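Long-range contacts in GntR-family protein transcriptional regulator (Mycobacterium smegmatis, PDB 3F8M), which represses transcription of the phnDCE operon, involved in phosphate uptake, when phosphate is available in the cell, acting as a DNA-binding regulator of the GntR family: residues V105-L110 / P127-E132; A151-G156 / V219-R224; F207-V212 / S226-D231; G101-A106 / V134-G139; I80-G85 / D231-T236. One frame throughout, in Å; residues are numbered along the deposited sequence.

Interactions 1 to 4 all reach one antiparallel six-stranded sheet of the UTRA domain, whereas interaction 5 is a separate two-stranded parallel pair. Interactions 1 and 4 lie on the same two strands, their centres about 17 Å apart, and share Val105 and Ala106. Interaction 2 adjoins interaction 1 through a probable hydrogen bond between Ala151 N and Pro127 O (3.0 Å) and uses strand 220-229, which interaction 3 pairs with strand 206-214. Centres of interactions 3 and 5 are about 10 Å apart; Arg211 NH2 meets Gly85 O at 2.9 Å, a probable hydrogen bond, and both contacts touch the second subunit.

Interaction 1 (V105-L110 / P127-E132); sequences VAWSDL and PVLQLE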
# COMPACT_ATOMS: atom_id res chain seq x y z
N VAL A 105 20.75 2.69 12.60
CA VAL A 105 21.74 2.19 11.67
C VAL A 105 22.90 3.21 11.56
O VAL A 105 24.07 2.90 11.90
CB VAL A 105 21.09 1.95 10.29
CG1 VAL A 105 22.10 1.55 9.23
CG2 VAL A 105 20.02 0.90 10.41
N ALA A 106 22.58 4.42 11.13
CA ALA A 106 23.62 5.46 11.03
C ALA A 106 23.00 6.84 10.81
O ALA A 106 21.94 6.96 10.19
CB ALA A 106 24.56 5.14 9.90
N TRP A 107 23.70 7.87 11.30
CA TRP A 107 23.48 9.21 10.84
C TRP A 107 24.51 9.43 9.72
O TRP A 107 25.65 8.97 9.83
CB TRP A 107 23.75 10.23 11.96
CG TRP A 107 22.79 10.22 13.16
CD1 TRP A 107 22.98 9.61 14.35
CD2 TRP A 107 21.55 10.91 13.24
NE1 TRP A 107 21.91 9.86 15.19
CE2 TRP A 107 21.01 10.64 14.53
CE3 TRP A 107 20.83 11.72 12.35
CZ2 TRP A 107 19.79 11.17 14.96
CZ3 TRP A 107 19.59 12.26 12.77
CH2 TRP A 107 19.09 11.98 14.09
N SER A 108 24.10 10.12 8.65
CA SER A 108 24.99 10.49 7.53
C SER A 108 24.82 11.99 7.25
O SER A 108 23.72 12.53 7.33
CB SER A 108 24.71 9.71 6.25
OG SER A 108 24.88 8.32 6.47
N ASP A 109 25.93 12.64 6.91
CA ASP A 109 25.91 14.04 6.54
C ASP A 109 26.16 14.10 5.04
O ASP A 109 27.17 13.60 4.55
CB ASP A 109 27.01 14.82 7.29
CG ASP A 109 26.81 14.82 8.80
OD1 ASP A 109 25.95 15.57 9.30
OD2 ASP A 109 27.59 14.12 9.51
N LEU A 110 25.18 14.63 4.33
CA LEU A 110 25.10 14.63 2.89
C LEU A 110 24.84 16.08 2.45
O LEU A 110 24.68 16.97 3.29
CB LEU A 110 23.90 13.74 2.45
CG LEU A 110 23.93 12.26 2.94
CD1 LEU A 110 22.72 11.51 2.45
CD2 LEU A 110 25.20 11.54 2.48
N PRO A 127 22.98 21.53 3.29
CA PRO A 127 23.33 20.36 4.12
C PRO A 127 22.09 19.50 4.40
O PRO A 127 21.01 20.01 4.62
CB PRO A 127 23.88 21.00 5.39
CG PRO A 127 23.17 22.28 5.48
CD PRO A 127 23.10 22.79 4.06
N VAL A 128 22.26 18.20 4.32
CA VAL A 128 21.15 17.26 4.54
C VAL A 128 21.65 16.31 5.61
O VAL A 128 22.79 15.81 5.52
CB VAL A 128 20.83 16.51 3.25
CG1 VAL A 128 19.91 15.23 3.56
CG2 VAL A 128 20.15 17.46 2.30
N LEU A 129 20.83 16.10 6.65
CA LEU A 129 21.15 15.15 7.68
C LEU A 129 20.30 13.93 7.40
O LEU A 129 19.10 14.07 7.31
CB LEU A 129 20.84 15.71 9.07
CG LEU A 129 21.10 14.80 10.28
CD1 LEU A 129 22.53 14.31 10.29
CD2 LEU A 129 20.72 15.54 11.63
N GLN A 130 20.92 12.76 7.26
CA GLN A 130 20.14 11.52 6.99
C GLN A 130 20.18 10.60 8.19
O GLN A 130 21.26 10.33 8.72
CB GLN A 130 20.71 10.78 5.80
CG GLN A 130 20.01 9.42 5.51
CD GLN A 130 20.58 8.73 4.30
OE1 GLN A 130 20.17 9.02 3.18
NE2 GLN A 130 21.50 7.80 4.50
N LEU A 131 19.00 10.14 8.62
CA LEU A 131 18.88 9.22 9.69
C LEU A 131 18.41 7.89 9.07
O LEU A 131 17.38 7.85 8.36
CB LEU A 131 17.81 9.68 10.68
CG LEU A 131 17.45 8.66 11.78
CD1 LEU A 131 18.68 8.24 12.66
CD2 LEU A 131 16.31 9.21 12.64
N GLU A 132 19.15 6.82 9.35
CA GLU A 132 18.72 5.47 8.92
C GLU A 132 18.54 4.61 10.13
O GLU A 132 19.38 4.60 11.03
CB GLU A 132 19.74 4.79 8.05
CG GLU A 132 19.70 5.15 6.63
CD GLU A 132 20.06 3.96 5.71
OE1 GLU A 132 21.11 3.29 5.92
OE2 GLU A 132 19.31 3.76 4.73
O HOH W 1 22.55 7.24 7.35
O HOH W 2 24.24 17.35 8.07
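Trp107 lies against Leu131 and Leu129 on one face of a two-strand antiparallel pairing. Leu131 CD1 sits over the centre of the six-membered ring, 3.7 Å from its centroid and 6° off the normal, a CH-pi contact. Leu129 comes to the same ring obliquely, CD2 lying 3.7 Å from Trp107 CZ3. The indole is set for this by a CG anti to the carbonyl carbon (chi1 -67°), while both leucines carry CG anti to the backbone N. Leu157 and Phe161 continue this apolar cluster, and Arg158 of helix 157-160 also touches the ring. Further along the same face, Asp109 and Leu129 run side by side, and the carboxylate forms a salt bridge with Arg158.

The other face carries Ser108, Gln130, Leu110 and Glu132. Ser108 OG and Gln130 NE2 do not bond directly; a water joins them, 2.7 Å from Ser108 OG and accepting from Gln130 NE2, and it also donates to Ala106 O. The extended Gln130 chain brings OE1 to 3.6 Å from Leu110 CD1. Glu132 turns its carboxylate to Thr146 and Arg193.

Between the faces, backbone bonds pair Ser108 with Gln130 and Leu110 with Val128; the bond from Gln130 N to Ser108 O is nearly straight (175°). Glu132 O is gripped twice from the same face of its plane, by Val105 N at 2.8 Å and Ala106 N at 3.2 Å. Two successive residues thus oppose one, a classic beta bulge in the edge strand of the UTRA sheet.

Interaction 2 (A151-G156 / V219-R224); sequences AQRYPG and VAIEQR
A bend at chi3 (66°) turns the Arg153 chain so that its guanidinium reaches the start of strand 220-229, while Tyr154, its CG anti to the carbonyl carbon (chi1 -49°), sends its ring toward Ile221. NH1 of Arg153 donates to Ala220 O at 3.1 Å. The acceptor lies in the guanidinium plane, but the nitrogen stands well above the carbonyl plane, and the bond is moderately bent at 152°. The second outer nitrogen, NH2, is held in a salt bridge by Asp215, so main chain and carboxylate together limit the rotation of the group. Val219 CG1 packs 3.7 Å from Arg153 NH1.

The Tyr154 hydroxyl donates to Ile221 O at 2.8 Å, with the carbonyl oxygen at the edge of the ring and near its plane. The Tyr154 and Ile221 side chains cross at about a right angle, with the hydroxyl oxygen 3.2 Å from Ile221 CG2. Over the centre of one Tyr154 ring face, 3.7 Å above the plane, lies CB of Arg153. Neighbouring residues therefore deliver two side-chain donors to consecutive carbonyls.

Around these groups Ile176 touches Arg153, Tyr154 and Ile221, and Phe178 also touches Ile221; Leu149 of strand 140-150 packs on Tyr154. The contact thus ties the loop between strand 140-150 and helix 157-160, with its 3-10 segment 151-153, to the beginning of strand 220-229, the sheet neighbour of strand 140-150.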
# COMPACT_ATOMS: atom_id res chain seq x y z
N ALA A 151 19.24 19.92 7.00
CA ALA A 151 20.02 19.98 8.26
C ALA A 151 19.87 21.30 8.95
O ALA A 151 19.88 21.36 10.19
CB ALA A 151 21.49 19.75 8.00
N GLN A 152 19.72 22.36 8.15
CA GLN A 152 19.57 23.74 8.66
C GLN A 152 18.35 23.91 9.54
O GLN A 152 18.33 24.72 10.47
CB GLN A 152 19.58 24.75 7.50
CG GLN A 152 20.97 24.82 6.90
CD GLN A 152 21.30 26.12 6.21
OE1 GLN A 152 20.52 26.65 5.40
NE2 GLN A 152 22.50 26.63 6.49
N ARG A 153 17.31 23.14 9.24
CA ARG A 153 16.07 23.22 10.03
C ARG A 153 16.16 22.60 11.42
O ARG A 153 15.30 22.86 12.26
CB ARG A 153 14.88 22.57 9.32
CG ARG A 153 14.39 23.25 8.00
CD ARG A 153 12.94 22.86 7.73
NE ARG A 153 12.04 23.41 8.75
CZ ARG A 153 10.72 23.34 8.74
NH1 ARG A 153 10.07 22.72 7.75
NH2 ARG A 153 10.03 23.90 9.73
N TYR A 154 17.18 21.79 11.68
CA TYR A 154 17.21 21.00 12.94
C TYR A 154 18.53 21.05 13.69
O TYR A 154 19.14 20.02 13.93
CB TYR A 154 16.80 19.52 12.68
CG TYR A 154 15.53 19.40 11.87
CD1 TYR A 154 14.29 19.66 12.45
CD2 TYR A 154 15.58 19.00 10.53
CE1 TYR A 154 13.12 19.55 11.69
CE2 TYR A 154 14.41 18.88 9.77
CZ TYR A 154 13.19 19.18 10.36
OH TYR A 154 12.03 19.05 9.62
N PRO A 155 18.98 22.26 14.10
CA PRO A 155 20.24 22.23 14.84
C PRO A 155 20.12 21.42 16.13
O PRO A 155 19.05 21.39 16.80
CB PRO A 155 20.55 23.74 15.13
CG PRO A 155 19.23 24.39 15.07
CD PRO A 155 18.41 23.61 14.01
N GLY A 156 21.20 20.74 16.46
CA GLY A 156 21.32 19.98 17.68
C GLY A 156 20.59 18.64 17.61
O GLY A 156 20.62 17.87 18.57
N VAL A 219 6.29 24.22 4.32
CA VAL A 219 7.72 24.06 4.10
C VAL A 219 8.03 22.58 4.37
O VAL A 219 7.52 22.03 5.34
CB VAL A 219 8.54 24.96 5.02
CG1 VAL A 219 10.02 24.85 4.72
CG2 VAL A 219 8.08 26.44 4.90
N ALA A 220 8.84 21.97 3.50
CA ALA A 220 9.16 20.54 3.62
C ALA A 220 9.88 20.25 4.94
O ALA A 220 10.77 20.97 5.35
CB ALA A 220 9.97 20.05 2.44
N ILE A 221 9.45 19.18 5.60
CA ILE A 221 10.02 18.73 6.88
C ILE A 221 11.11 17.66 6.61
O ILE A 221 12.16 17.65 7.25
CB ILE A 221 8.87 18.18 7.77
CG1 ILE A 221 7.90 19.30 8.19
CG2 ILE A 221 9.36 17.38 9.02
CD1 ILE A 221 6.56 18.74 8.84
N GLU A 222 10.81 16.74 5.68
CA GLU A 222 11.59 15.50 5.48
C GLU A 222 11.22 14.90 4.14
O GLU A 222 10.15 15.20 3.57
CB GLU A 222 11.25 14.43 6.55
CG GLU A 222 9.75 14.04 6.47
CD GLU A 222 9.31 12.83 7.27
OE1 GLU A 222 10.16 12.09 7.83
OE2 GLU A 222 8.08 12.62 7.27
N GLN A 223 12.13 14.09 3.62
CA GLN A 223 11.76 13.10 2.60
C GLN A 223 12.14 11.78 3.22
O GLN A 223 13.31 11.58 3.62
CB GLN A 223 12.56 13.35 1.30
CG GLN A 223 12.01 12.52 0.10
CD GLN A 223 12.36 11.04 0.16
OE1 GLN A 223 13.49 10.67 0.49
NE2 GLN A 223 11.39 10.18 -0.21
N ARG A 224 11.19 10.83 3.28
CA ARG A 224 11.44 9.59 3.99
C ARG A 224 11.15 8.42 3.03
O ARG A 224 10.06 8.37 2.40
CB ARG A 224 10.56 9.55 5.27
CG ARG A 224 10.76 8.26 6.22
CD ARG A 224 9.77 8.29 7.41
NE ARG A 224 8.43 7.92 6.94
CZ ARG A 224 7.32 7.85 7.67
NH1 ARG A 224 7.29 8.16 8.97
NH2 ARG A 224 6.19 7.47 7.09

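Interaction 3 (F207-V212 / S226-D231); sequences FLLNRV and SLYRGD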
# COMPACT_ATOMS: atom_id res chain seq x y z
N PHE A 207 7.25 -3.64 0.69
CA PHE A 207 6.58 -2.40 0.42
C PHE A 207 7.71 -1.34 0.37
O PHE A 207 8.63 -1.41 1.17
CB PHE A 207 5.74 -1.99 1.59
CG PHE A 207 4.35 -2.59 1.64
CD1 PHE A 207 3.36 -2.17 0.74
CD2 PHE A 207 4.02 -3.48 2.66
CE1 PHE A 207 2.05 -2.68 0.82
CE2 PHE A 207 2.70 -4.00 2.74
CZ PHE A 207 1.75 -3.59 1.82
N LEU A 208 7.59 -0.40 -0.55
CA LEU A 208 8.52 0.74 -0.66
C LEU A 208 7.67 2.00 -0.67
O LEU A 208 6.92 2.26 -1.63
CB LEU A 208 9.40 0.60 -1.94
CG LEU A 208 10.24 1.88 -2.16
CD1 LEU A 208 11.19 2.06 -1.00
CD2 LEU A 208 10.96 1.93 -3.51
N LEU A 209 7.69 2.72 0.44
CA LEU A 209 6.98 3.98 0.56
C LEU A 209 7.94 5.14 0.47
O LEU A 209 9.00 5.09 1.05
CB LEU A 209 6.27 4.10 1.91
CG LEU A 209 4.92 3.41 1.84
CD1 LEU A 209 5.19 1.93 1.94
CD2 LEU A 209 4.02 3.89 2.93
N ASN A 210 7.53 6.17 -0.25
CA ASN A 210 8.27 7.42 -0.30
C ASN A 210 7.38 8.53 0.14
O ASN A 210 6.28 8.68 -0.40
CB ASN A 210 8.78 7.67 -1.73
CG ASN A 210 10.02 6.91 -1.99
OD1 ASN A 210 11.06 7.18 -1.35
ND2 ASN A 210 9.93 5.89 -2.84
N ARG A 211 7.82 9.29 1.14
CA ARG A 211 7.01 10.36 1.72
C ARG A 211 7.73 11.69 1.71
O ARG A 211 8.93 11.74 1.94
CB ARG A 211 6.68 10.04 3.16
CG ARG A 211 6.21 11.26 3.97
CD ARG A 211 5.61 10.85 5.30
NE ARG A 211 4.45 9.98 5.14
CZ ARG A 211 3.66 9.64 6.16
NH1 ARG A 211 3.91 10.09 7.38
NH2 ARG A 211 2.61 8.86 5.96
N VAL A 212 7.00 12.76 1.43
CA VAL A 212 7.47 14.11 1.73
C VAL A 212 6.41 14.65 2.69
O VAL A 212 5.20 14.52 2.43
CB VAL A 212 7.59 15.03 0.51
CG1 VAL A 212 8.23 16.36 0.91
CG2 VAL A 212 8.41 14.35 -0.62
N SER A 226 10.79 4.26 3.20
CA SER A 226 10.65 3.17 4.16
C SER A 226 10.50 1.88 3.35
O SER A 226 9.66 1.82 2.47
CB SER A 226 9.43 3.41 5.02
OG SER A 226 9.42 4.75 5.53
N LEU A 227 11.37 0.89 3.59
CA LEU A 227 11.29 -0.38 2.90
C LEU A 227 10.87 -1.40 3.96
O LEU A 227 11.62 -1.66 4.91
CB LEU A 227 12.64 -0.73 2.28
CG LEU A 227 12.70 -2.03 1.47
CD1 LEU A 227 12.20 -1.78 0.03
CD2 LEU A 227 14.11 -2.67 1.47
N TYR A 228 9.65 -1.96 3.83
CA TYR A 228 9.08 -2.86 4.84
C TYR A 228 8.91 -4.26 4.26
O TYR A 228 8.55 -4.38 3.09
CB TYR A 228 7.70 -2.37 5.23
CG TYR A 228 7.58 -1.11 6.07
CD1 TYR A 228 7.81 -1.17 7.45
CD2 TYR A 228 7.21 0.11 5.51
CE1 TYR A 228 7.69 -0.04 8.25
CE2 TYR A 228 7.08 1.28 6.32
CZ TYR A 228 7.32 1.17 7.68
OH TYR A 228 7.21 2.26 8.52
N ARG A 229 9.17 -5.29 5.06
CA ARG A 229 8.91 -6.68 4.62
C ARG A 229 7.41 -6.85 4.52
O ARG A 229 6.69 -6.57 5.47
CB ARG A 229 9.46 -7.69 5.64
CG ARG A 229 10.98 -7.81 5.65
CD ARG A 229 11.41 -8.76 6.77
NE ARG A 229 10.81 -10.09 6.56
CZ ARG A 229 11.51 -11.22 6.52
NH1 ARG A 229 12.83 -11.19 6.68
NH2 ARG A 229 10.89 -12.39 6.33
N GLY A 230 6.95 -7.31 3.36
CA GLY A 230 5.49 -7.49 3.13
C GLY A 230 4.87 -8.44 4.15
O GLY A 230 3.73 -8.25 4.57
N ASP A 231 5.65 -9.43 4.59
CA ASP A 231 5.19 -10.45 5.57
C ASP A 231 5.09 -9.93 7.02
O ASP A 231 4.58 -10.64 7.91
CB ASP A 231 5.99 -11.76 5.46
CG ASP A 231 7.48 -11.61 5.75
OD1 ASP A 231 7.96 -10.50 6.17
OD2 ASP A 231 8.20 -12.60 5.51
O HOH W 3 8.30 6.75 3.81
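Phe207 N donates to Tyr228 O at 2.8 Å, in the carbonyl plane, and Tyr228 N answers to Phe207 O at 2.9 Å. Together they form a hydrogen-bonded pair of the antiparallel beta hairpin made by strands 206-214 and 220-229 in the UTRA sheet. Leu209 and Ser226 form the next such pair, again through two backbone bonds. Between them Leu208 and Leu227 are a non-hydrogen-bonded pair, where Leu227 CA comes 3.3 Å from Phe207 O in a CA-H...O contact.

Phe207, Leu209 and Tyr228 share one face of the sheet. Phe207 CB lies 4.2 Å from Tyr228 CB, and like first torsions (chi1 -85° and -72°) send both rings off the same face to Phe235, which meets each of them edge-to-face. Leu209 CD1 approaches the edge of the Tyr228 ring, near its plane. Asp186 of the second subunit packs on Phe207. On the opposite face the two leucines approach at a slant, CD1 to CD1.

At the end of strand 220-229 Arg229 grips Asp231 side-on in a salt bridge, each carboxylate oxygen using its syn lone pair. Arg229 NE bonds Asp231 OD1, and Arg229 NH2 reaches Asp231 OD2 at 2.8 Å; the remaining NH1 donates to Leu198 O. At the other end of the contact a water sits 2.9 Å from Ser226 OG and donates a weak bond to Leu209 O.

Interaction 4 (G101-A106 / V134-G139); sequences GRILVA and VLTTDG
The contact belongs to the antiparallel pairing of edge strand 100-111 with strand 127-137 in the UTRA sheet, where Gly101 opposes Thr136 and Ile103 opposes Val134. Gly101 N donates to Thr136 O and Thr136 N to Gly101 O, both at 2.9 Å, and in each bond the donor stands above the carbonyl plane. The Ile103 and Val134 bonds run in plane, with Ile103 N 2.8 Å from Val134 O.

Thr136 OG1 lies between the backbone N and the carbonyl carbon (chi1 61°), which turns it toward Gly101. There Thr136 OG1 is 3.3 Å from Gly101 O, a weak hydrogen bond at most, since its proton has another acceptor within reach. The other branch, Thr136 CG2, meets Ile103 CD1 at 3.8 Å, the two side chains crossing at about a right angle. Arg141 of strand 140-150, next in the sheet, touches Ile103, Val134 and Thr136.

Across the non-hydrogen-bonded pair, Arg102 and Leu135 lie alongside on the opposite face, Arg102 CG 3.5 Å from Leu135 CD2. The extended Arg102 chain carries its guanidinium onward to Glu164 O, which accepts from NH1.

Beyond Ile103 the edge strand enters its beta bulge, and Val105 CG2 packs against Val134 CG2, though Val134 has two conformers and the closeness of this pair is doubtful. Leu198 of helix 192-198 touches Val134, and Arg193 of that helix touches Val105.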
# COMPACT_ATOMS: atom_id res chain seq x y z
N GLY A 101 10.13 -1.70 18.15
CA GLY A 101 11.25 -0.80 18.46
C GLY A 101 11.95 -0.25 17.24
O GLY A 101 11.59 -0.58 16.11
N ARG A 102 12.97 0.56 17.49
CA ARG A 102 13.80 1.12 16.42
C ARG A 102 15.25 1.02 16.83
O ARG A 102 15.61 1.24 18.01
CB ARG A 102 13.49 2.59 16.19
CG ARG A 102 12.02 2.90 15.90
CD ARG A 102 11.79 4.40 15.84
NE ARG A 102 10.38 4.83 15.71
CZ ARG A 102 9.58 5.05 16.75
NH1 ARG A 102 10.02 4.88 18.00
NH2 ARG A 102 8.33 5.47 16.53
N ILE A 103 16.10 0.73 15.85
CA ILE A 103 17.54 0.64 16.07
C ILE A 103 18.27 1.58 15.11
O ILE A 103 17.99 1.60 13.91
CB ILE A 103 18.04 -0.80 15.82
CG1 ILE A 103 17.46 -1.72 16.91
CG2 ILE A 103 19.58 -0.85 15.82
CD1 ILE A 103 17.48 -3.21 16.52
N LEU A 104 19.20 2.37 15.65
CA LEU A 104 19.97 3.29 14.83
C LEU A 104 20.84 2.45 13.90
O LEU A 104 21.60 1.58 14.36
CB LEU A 104 20.89 4.15 15.73
CG LEU A 104 21.89 5.05 14.95
CD1 LEU A 104 21.12 6.05 14.04
CD2 LEU A 104 22.87 5.77 15.93
N VAL A 105 20.75 2.69 12.60
CA VAL A 105 21.74 2.19 11.67
C VAL A 105 22.90 3.21 11.56
O VAL A 105 24.07 2.90 11.90
CB VAL A 105 21.09 1.95 10.29
CG1 VAL A 105 22.10 1.55 9.23
CG2 VAL A 105 20.02 0.90 10.41
N ALA A 106 22.58 4.42 11.13
CA ALA A 106 23.62 5.46 11.03
C ALA A 106 23.00 6.84 10.81
O ALA A 106 21.94 6.96 10.19
CB ALA A 106 24.56 5.14 9.90
N VAL A 134 16.46 0.78 11.57
CA VAL A 134 15.69 -0.45 11.36
C VAL A 134 14.54 -0.50 12.39
O VAL A 134 14.75 -0.24 13.58
CB VAL A 134 16.60 -1.70 11.49
CG1 VAL A 134 15.81 -3.00 11.36
CG2 VAL A 134 17.74 -1.67 10.48
N LEU A 135 13.36 -0.85 11.93
CA LEU A 135 12.18 -1.02 12.77
C LEU A 135 12.06 -2.52 13.08
O LEU A 135 12.33 -3.36 12.21
CB LEU A 135 10.96 -0.55 11.98
CG LEU A 135 10.93 0.93 11.50
CD1 LEU A 135 9.59 1.36 10.86
CD2 LEU A 135 11.34 1.93 12.60
N THR A 136 11.64 -2.83 14.30
CA THR A 136 11.60 -4.24 14.77
C THR A 136 10.29 -4.48 15.48
O THR A 136 9.64 -3.54 15.96
CB THR A 136 12.69 -4.52 15.82
OG1 THR A 136 12.48 -3.67 16.97
CG2 THR A 136 14.04 -4.22 15.24
N THR A 137 9.87 -5.73 15.50
CA THR A 137 8.77 -6.14 16.37
C THR A 137 9.05 -7.55 16.88
O THR A 137 9.42 -8.41 16.11
CB THR A 137 7.42 -6.11 15.64
OG1 THR A 137 6.38 -6.52 16.53
CG2 THR A 137 7.41 -7.00 14.42
N ASP A 138 8.89 -7.76 18.19
CA ASP A 138 8.99 -9.12 18.75
C ASP A 138 10.28 -9.82 18.37
O ASP A 138 10.28 -11.02 17.97
CB ASP A 138 7.80 -9.92 18.27
CG ASP A 138 6.51 -9.38 18.80
OD1 ASP A 138 6.58 -8.38 19.56
OD2 ASP A 138 5.43 -9.94 18.48
N GLY A 139 11.40 -9.07 18.45
CA GLY A 139 12.68 -9.63 18.07
C GLY A 139 13.00 -9.81 16.58
O GLY A 139 14.07 -10.38 16.25

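Interaction 5 (I80-G85 / D231-T236); sequences IRQPLG and DRMTFT
Met233 crosses Ile80 at a slant, its chain bent at chi2 and chi3 so that Met233 CE lies 3.7 Å from Ile80 CB and Met233 SD 3.5 Å from Ile80 O. The same sulfur lies over one face of the Phe235 ring, offset toward the rim, and near Gln82 NE2. Gln82 runs alongside Phe235 with amide and ring planes only 6° apart; its NE2 makes a weak hydrogen bond to Tyr228 OH. Leu84 CD2 meets Phe235 CD1 at 3.9 Å. On the opposite face of the pairing, with Arg81 and Thr234, Thr236 CG2 lies over one face of the Arg81 guanidinium, and a water donating to Arg81 O also bonds Thr236 OG1.

Backbone bonds fix this register: Thr234 N to Ile80 O, Gln82 N to Thr234 O (2.8 Å), Thr236 N to Gln82 O and Leu84 N to Thr236 O (2.8 Å). Tyr89 of helix 89-94 touches Ile80, Gln82 and Met233.

Farther out, Thr234 OG1 bonds Asp186 of the second subunit, and Phe235 and Thr236 pair antiparallel with a strand of that chain. The arrangement is a two-stranded parallel beta pairing, extended across the dimer interface, in which strand 80-83, which follows the two-stranded sheet 66-69/72-75 in the chain, joins strand 233-240.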
# COMPACT_ATOMS: atom_id res chain seq x y z
N ILE A 80 2.13 -5.97 11.77
CA ILE A 80 1.76 -4.66 12.29
C ILE A 80 0.83 -3.99 11.30
O ILE A 80 1.11 -4.00 10.12
CB ILE A 80 2.99 -3.75 12.54
CG1 ILE A 80 3.80 -4.29 13.71
CG2 ILE A 80 2.54 -2.35 12.98
CD1 ILE A 80 5.28 -4.02 13.58
N ARG A 81 -0.30 -3.47 11.79
CA ARG A 81 -1.30 -2.81 10.95
C ARG A 81 -1.17 -1.30 11.14
O ARG A 81 -1.66 -0.71 12.10
CB ARG A 81 -2.71 -3.31 11.29
CG ARG A 81 -2.93 -4.77 10.93
CD ARG A 81 -4.27 -5.29 11.50
NE ARG A 81 -5.37 -4.47 11.05
CZ ARG A 81 -6.06 -4.67 9.92
NH1 ARG A 81 -5.76 -5.70 9.12
NH2 ARG A 81 -7.04 -3.85 9.58
N GLN A 82 -0.45 -0.68 10.23
CA GLN A 82 -0.15 0.72 10.38
C GLN A 82 -1.03 1.64 9.53
O GLN A 82 -1.04 1.52 8.30
CB GLN A 82 1.30 0.90 9.99
CG GLN A 82 1.76 2.31 9.93
CD GLN A 82 3.19 2.41 10.33
OE1 GLN A 82 3.53 3.20 11.20
NE2 GLN A 82 4.06 1.62 9.69
N PRO A 83 -1.75 2.58 10.18
CA PRO A 83 -2.54 3.58 9.46
C PRO A 83 -1.62 4.42 8.59
O PRO A 83 -0.49 4.74 9.01
CB PRO A 83 -3.14 4.43 10.59
CG PRO A 83 -2.99 3.61 11.84
CD PRO A 83 -1.77 2.80 11.64
N LEU A 84 -2.05 4.74 7.37
CA LEU A 84 -1.31 5.72 6.57
C LEU A 84 -1.63 7.09 7.14
O LEU A 84 -2.77 7.40 7.48
CB LEU A 84 -1.63 5.61 5.07
CG LEU A 84 -0.96 4.48 4.28
CD1 LEU A 84 -1.65 4.35 2.93
CD2 LEU A 84 0.55 4.70 4.11
N GLY A 85 -0.61 7.90 7.33
CA GLY A 85 -0.83 9.24 7.90
C GLY A 85 0.33 9.59 8.79
O GLY A 85 1.43 9.09 8.59
N ASP A 231 5.65 -9.43 4.59
CA ASP A 231 5.19 -10.45 5.57
C ASP A 231 5.09 -9.93 7.02
O ASP A 231 4.58 -10.64 7.91
CB ASP A 231 5.99 -11.76 5.46
CG ASP A 231 7.48 -11.61 5.75
OD1 ASP A 231 7.96 -10.50 6.17
OD2 ASP A 231 8.20 -12.60 5.51
N ARG A 232 5.50 -8.68 7.25
CA ARG A 232 5.43 -8.15 8.61
C ARG A 232 4.62 -6.87 8.70
O ARG A 232 4.48 -6.26 9.79
CB ARG A 232 6.85 -8.01 9.21
CG ARG A 232 7.41 -9.36 9.75
CD ARG A 232 8.92 -9.53 9.67
NE ARG A 232 9.34 -10.93 9.82
CZ ARG A 232 10.60 -11.36 9.92
NH1 ARG A 232 11.65 -10.50 9.90
NH2 ARG A 232 10.84 -12.68 10.05
N MET A 233 4.05 -6.43 7.59
CA MET A 233 3.40 -5.15 7.62
C MET A 233 2.15 -5.10 6.78
O MET A 233 2.14 -5.64 5.66
CB MET A 233 4.42 -4.08 7.17
CG MET A 233 3.84 -2.69 6.96
SD MET A 233 3.39 -1.91 8.54
CE MET A 233 4.79 -2.41 9.56
N THR A 234 1.11 -4.48 7.31
CA THR A 234 -0.10 -4.14 6.57
C THR A 234 -0.35 -2.67 6.72
O THR A 234 -0.23 -2.15 7.81
CB THR A 234 -1.33 -4.89 7.13
OG1 THR A 234 -1.11 -6.28 6.99
CG2 THR A 234 -2.56 -4.51 6.40
N PHE A 235 -0.72 -1.99 5.63
CA PHE A 235 -1.17 -0.61 5.74
C PHE A 235 -2.66 -0.50 5.62
O PHE A 235 -3.27 -1.22 4.84
CB PHE A 235 -0.49 0.25 4.68
CG PHE A 235 0.96 0.44 4.93
CD1 PHE A 235 1.39 1.32 5.94
CD2 PHE A 235 1.90 -0.26 4.22
CE1 PHE A 235 2.72 1.48 6.19
CE2 PHE A 235 3.24 -0.11 4.49
CZ PHE A 235 3.65 0.77 5.47
N THR A 236 -3.25 0.39 6.41
CA THR A 236 -4.68 0.66 6.40
C THR A 236 -4.88 2.14 6.13
O THR A 236 -4.07 2.99 6.53
CB THR A 236 -5.37 0.32 7.72
OG1 THR A 236 -5.01 1.29 8.71
CG2 THR A 236 -5.00 -1.09 8.23
O HOH W 4 -4.44 0.09 11.26